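Local coordinates for protein endoglucanase (Thermotoga maritima, PDB 2FVG) that probably acts as a metal-dependent aminopeptidase of the M42 family, using two divalent metal cations per subunit, at residues Lys54-Gly66 / Ala186-Glu198. Sequence-based numbering, arbitrary orientation.
Sequences KKLLVSAHMDEVG and AYDTYFVFTVQEE. With EDO (1,2-ethanediol), chain D; EDO (1,2-ethanediol), chain C.
Strands 55-61 and 187-194 run parallel, their axes 4.6 Å apart at closest and turned by -23°. Seven backbone hydrogen bonds join them, from L56 N to D188 O (2.8 Å) through to M62 N on T194 O (2.9 Å). On the face of L56, V58 and A60, T189 lies alongside L56 and touches V58 CG2 with its CG2 at 4.0 Å. Its OG1 bonds back to Y187 O at 2.7 Å, which fixes the rotation of the side chain. With an alanine here both branches go, which would probably leave Y187 O without this donor and open a gap beside L56 and V58. F191 and F193 continue this face against helix 166-180. M62, a selenomethionine, crosses F193 at about a right angle and brings CE to V195 CG1. On the opposite face L57 CD1 presses on V192 CG2 at a tight 3.2 Å, and K55 CG meets the Y190 ring at its edge, in plane. T194 OG1 sits in the plane of the H61 ring, 3.1 Å from ND1, and this hydrogen bond steadies the imidazole. Such parallel core strands, ending at a predicted zinc ligand (H61) and leading to the predicted proton acceptor E197, are characteristic of the M42 catalytic domain.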
# COMPACT_ATOMS: atom_id res chain seq x y z
N LYS A 54 -18.37 -18.63 -7.95
CA LYS A 54 -17.97 -17.84 -6.78
C LYS A 54 -16.80 -16.93 -7.19
O LYS A 54 -16.09 -17.20 -8.16
CB LYS A 54 -17.59 -18.74 -5.61
CG LYS A 54 -18.74 -19.65 -5.16
CD LYS A 54 -18.28 -20.83 -4.32
CE LYS A 54 -19.46 -21.72 -3.97
NZ LYS A 54 -19.02 -22.96 -3.25
N LYS A 55 -16.63 -15.85 -6.44
CA LYS A 55 -15.60 -14.89 -6.74
C LYS A 55 -14.74 -14.61 -5.50
O LYS A 55 -15.27 -14.48 -4.40
CB LYS A 55 -16.26 -13.62 -7.23
CG LYS A 55 -16.92 -13.77 -8.59
CD LYS A 55 -18.02 -12.76 -8.83
CE LYS A 55 -19.25 -13.12 -7.99
NZ LYS A 55 -20.34 -12.15 -8.27
N LEU A 56 -13.43 -14.57 -5.69
CA LEU A 56 -12.51 -14.22 -4.61
C LEU A 56 -12.03 -12.82 -4.92
O LEU A 56 -11.73 -12.51 -6.06
CB LEU A 56 -11.32 -15.17 -4.57
CG LEU A 56 -10.14 -14.86 -3.63
CD1 LEU A 56 -10.49 -14.97 -2.16
CD2 LEU A 56 -9.01 -15.84 -3.92
N LEU A 57 -11.97 -11.99 -3.91
CA LEU A 57 -11.46 -10.62 -4.06
C LEU A 57 -10.13 -10.49 -3.30
O LEU A 57 -10.06 -10.83 -2.12
CB LEU A 57 -12.48 -9.65 -3.50
CG LEU A 57 -12.13 -8.17 -3.27
CD1 LEU A 57 -11.81 -7.49 -4.55
CD2 LEU A 57 -13.30 -7.47 -2.59
N VAL A 58 -9.08 -10.01 -3.96
CA VAL A 58 -7.78 -9.84 -3.29
C VAL A 58 -7.41 -8.38 -3.48
O VAL A 58 -7.30 -7.94 -4.61
CB VAL A 58 -6.70 -10.78 -3.90
CG1 VAL A 58 -5.34 -10.59 -3.20
CG2 VAL A 58 -7.15 -12.23 -3.79
N SER A 59 -7.21 -7.62 -2.40
CA SER A 59 -6.93 -6.19 -2.63
C SER A 59 -5.69 -5.56 -1.94
O SER A 59 -5.23 -6.05 -0.91
CB SER A 59 -8.18 -5.36 -2.32
OG SER A 59 -8.43 -5.38 -0.95
N ALA A 60 -5.20 -4.47 -2.52
CA ALA A 60 -4.09 -3.69 -1.96
C ALA A 60 -4.37 -2.21 -2.23
O ALA A 60 -5.07 -1.90 -3.19
CB ALA A 60 -2.78 -4.13 -2.57
N HIS A 61 -3.83 -1.31 -1.41
CA HIS A 61 -4.05 0.14 -1.58
C HIS A 61 -2.90 0.81 -2.29
O HIS A 61 -1.73 0.58 -1.97
CB HIS A 61 -4.22 0.81 -0.22
CG HIS A 61 -4.81 -0.10 0.81
ND1 HIS A 61 -6.05 -0.68 0.67
CD2 HIS A 61 -4.32 -0.55 1.99
CE1 HIS A 61 -6.30 -1.44 1.72
NE2 HIS A 61 -5.27 -1.37 2.54
N MSE A 62 -3.25 1.65 -3.24
CA MSE A 62 -2.28 2.39 -4.01
C MSE A 62 -1.84 3.69 -3.39
O MSE A 62 -0.80 4.21 -3.77
CB MSE A 62 -2.86 2.70 -5.38
CG MSE A 62 -3.07 1.48 -6.22
SE MSE A 62 -3.62 1.96 -8.08
CE MSE A 62 -5.44 2.70 -7.75
N ASP A 63 -2.63 4.23 -2.47
CA ASP A 63 -2.34 5.55 -1.91
C ASP A 63 -1.29 5.59 -0.80
O ASP A 63 -1.06 4.59 -0.11
CB ASP A 63 -3.63 6.30 -1.48
CG ASP A 63 -4.41 5.58 -0.39
OD1 ASP A 63 -4.52 4.32 -0.43
OD2 ASP A 63 -4.94 6.31 0.51
N GLU A 64 -0.69 6.76 -0.62
CA GLU A 64 0.29 6.98 0.43
C GLU A 64 -0.01 8.30 1.15
O GLU A 64 -0.78 9.11 0.65
CB GLU A 64 1.71 6.96 -0.17
CG GLU A 64 2.00 8.15 -1.09
CD GLU A 64 3.34 8.08 -1.80
OE1 GLU A 64 4.41 8.09 -1.13
OE2 GLU A 64 3.34 8.04 -3.04
N VAL A 65 0.58 8.52 2.31
CA VAL A 65 0.43 9.78 3.02
C VAL A 65 1.19 10.90 2.29
O VAL A 65 2.21 10.65 1.64
CB VAL A 65 0.89 9.65 4.50
CG1 VAL A 65 0.92 11.01 5.19
CG2 VAL A 65 -0.09 8.76 5.23
N GLY A 66 0.69 12.14 2.41
CA GLY A 66 1.33 13.26 1.70
C GLY A 66 0.77 14.59 2.14
O GLY A 66 0.36 14.73 3.28
N ALA A 186 -8.65 -20.98 -8.62
CA ALA A 186 -9.70 -21.99 -8.52
C ALA A 186 -11.05 -21.36 -8.87
O ALA A 186 -11.85 -21.99 -9.53
CB ALA A 186 -9.73 -22.61 -7.13
N TYR A 187 -11.25 -20.10 -8.44
CA TYR A 187 -12.47 -19.33 -8.65
C TYR A 187 -12.14 -17.96 -9.25
O TYR A 187 -11.02 -17.46 -9.09
CB TYR A 187 -13.22 -19.08 -7.31
CG TYR A 187 -13.68 -20.35 -6.68
CD1 TYR A 187 -14.86 -20.95 -7.11
CD2 TYR A 187 -12.92 -20.99 -5.71
CE1 TYR A 187 -15.28 -22.16 -6.57
CE2 TYR A 187 -13.33 -22.21 -5.17
CZ TYR A 187 -14.52 -22.79 -5.60
OH TYR A 187 -14.96 -23.99 -5.10
N ASP A 188 -13.11 -17.36 -9.91
CA ASP A 188 -12.91 -16.04 -10.49
C ASP A 188 -12.28 -15.18 -9.43
O ASP A 188 -12.84 -15.02 -8.35
CB ASP A 188 -14.23 -15.43 -10.95
CG ASP A 188 -14.71 -15.97 -12.28
OD1 ASP A 188 -14.12 -16.95 -12.83
OD2 ASP A 188 -15.70 -15.40 -12.78
N THR A 189 -11.10 -14.64 -9.72
CA THR A 189 -10.39 -13.86 -8.72
C THR A 189 -10.17 -12.45 -9.21
O THR A 189 -9.60 -12.25 -10.25
CB THR A 189 -9.04 -14.53 -8.35
OG1 THR A 189 -9.31 -15.82 -7.80
CG2 THR A 189 -8.28 -13.69 -7.30
N TYR A 190 -10.66 -11.48 -8.45
CA TYR A 190 -10.45 -10.07 -8.78
C TYR A 190 -9.29 -9.52 -7.95
O TYR A 190 -9.28 -9.64 -6.72
CB TYR A 190 -11.70 -9.26 -8.48
CG TYR A 190 -12.86 -9.60 -9.38
CD1 TYR A 190 -13.72 -10.65 -9.08
CD2 TYR A 190 -13.11 -8.86 -10.54
CE1 TYR A 190 -14.79 -10.96 -9.92
CE2 TYR A 190 -14.18 -9.16 -11.37
CZ TYR A 190 -15.01 -10.21 -11.06
OH TYR A 190 -16.07 -10.51 -11.91
N PHE A 191 -8.29 -8.98 -8.62
CA PHE A 191 -7.18 -8.32 -7.96
C PHE A 191 -7.52 -6.84 -8.01
O PHE A 191 -7.62 -6.25 -9.08
CB PHE A 191 -5.85 -8.63 -8.66
CG PHE A 191 -5.45 -10.06 -8.53
CD1 PHE A 191 -5.95 -11.02 -9.40
CD2 PHE A 191 -4.59 -10.46 -7.50
CE1 PHE A 191 -5.57 -12.36 -9.26
CE2 PHE A 191 -4.20 -11.79 -7.37
CZ PHE A 191 -4.69 -12.74 -8.24
N VAL A 192 -7.74 -6.25 -6.85
CA VAL A 192 -8.15 -4.85 -6.80
C VAL A 192 -7.08 -3.95 -6.18
O VAL A 192 -6.52 -4.28 -5.15
CB VAL A 192 -9.53 -4.71 -6.10
CG1 VAL A 192 -10.02 -3.24 -6.12
CG2 VAL A 192 -10.57 -5.58 -6.84
N PHE A 193 -6.82 -2.79 -6.82
CA PHE A 193 -5.81 -1.85 -6.35
C PHE A 193 -6.63 -0.61 -6.05
O PHE A 193 -7.17 0.04 -6.96
CB PHE A 193 -4.75 -1.64 -7.43
CG PHE A 193 -4.05 -2.92 -7.85
CD1 PHE A 193 -4.62 -3.77 -8.78
CD2 PHE A 193 -2.81 -3.26 -7.29
CE1 PHE A 193 -3.95 -5.01 -9.16
CE2 PHE A 193 -2.14 -4.49 -7.65
CZ PHE A 193 -2.73 -5.34 -8.59
N THR A 194 -6.73 -0.27 -4.78
CA THR A 194 -7.69 0.72 -4.36
C THR A 194 -7.14 2.12 -4.20
O THR A 194 -5.93 2.35 -4.12
CB THR A 194 -8.35 0.30 -3.03
OG1 THR A 194 -7.38 0.35 -1.98
CG2 THR A 194 -8.88 -1.12 -3.12
N VAL A 195 -8.07 3.06 -4.10
CA VAL A 195 -7.73 4.44 -3.98
C VAL A 195 -8.46 4.97 -2.75
O VAL A 195 -9.34 4.30 -2.22
CB VAL A 195 -8.27 5.19 -5.23
CG1 VAL A 195 -7.59 4.71 -6.49
CG2 VAL A 195 -9.82 5.09 -5.36
N GLN A 196 -8.11 6.16 -2.28
CA GLN A 196 -8.94 6.79 -1.26
C GLN A 196 -10.09 7.52 -1.98
O GLN A 196 -9.85 8.30 -2.92
CB GLN A 196 -8.16 7.77 -0.38
CG GLN A 196 -9.08 8.66 0.50
CD GLN A 196 -8.36 9.27 1.68
OE1 GLN A 196 -8.16 10.48 1.74
NE2 GLN A 196 -7.95 8.42 2.63
N GLU A 197 -11.32 7.26 -1.55
CA GLU A 197 -12.49 7.92 -2.14
C GLU A 197 -12.91 9.15 -1.30
O GLU A 197 -12.42 9.35 -0.18
CB GLU A 197 -13.66 6.93 -2.30
CG GLU A 197 -14.45 6.58 -1.02
CD GLU A 197 -13.71 5.67 -0.04
OE1 GLU A 197 -12.64 5.11 -0.37
OE2 GLU A 197 -14.24 5.49 1.08
N GLU A 198 -13.82 9.96 -1.85
CA GLU A 198 -14.33 11.14 -1.15
C GLU A 198 -15.60 10.78 -0.36
O GLU A 198 -16.11 11.59 0.43
CB GLU A 198 -14.61 12.28 -2.14
C1 EDO D . -12.69 0.95 -2.25
O1 EDO D . -12.19 2.29 -2.34
C2 EDO D . -11.92 0.16 -1.20
O2 EDO D . -12.28 -1.23 -1.26
C1 EDO C . 5.06 7.16 2.50
O1 EDO C . 4.72 8.53 2.36
C2 EDO C . 5.73 6.97 3.86
O2 EDO C . 6.43 5.72 3.88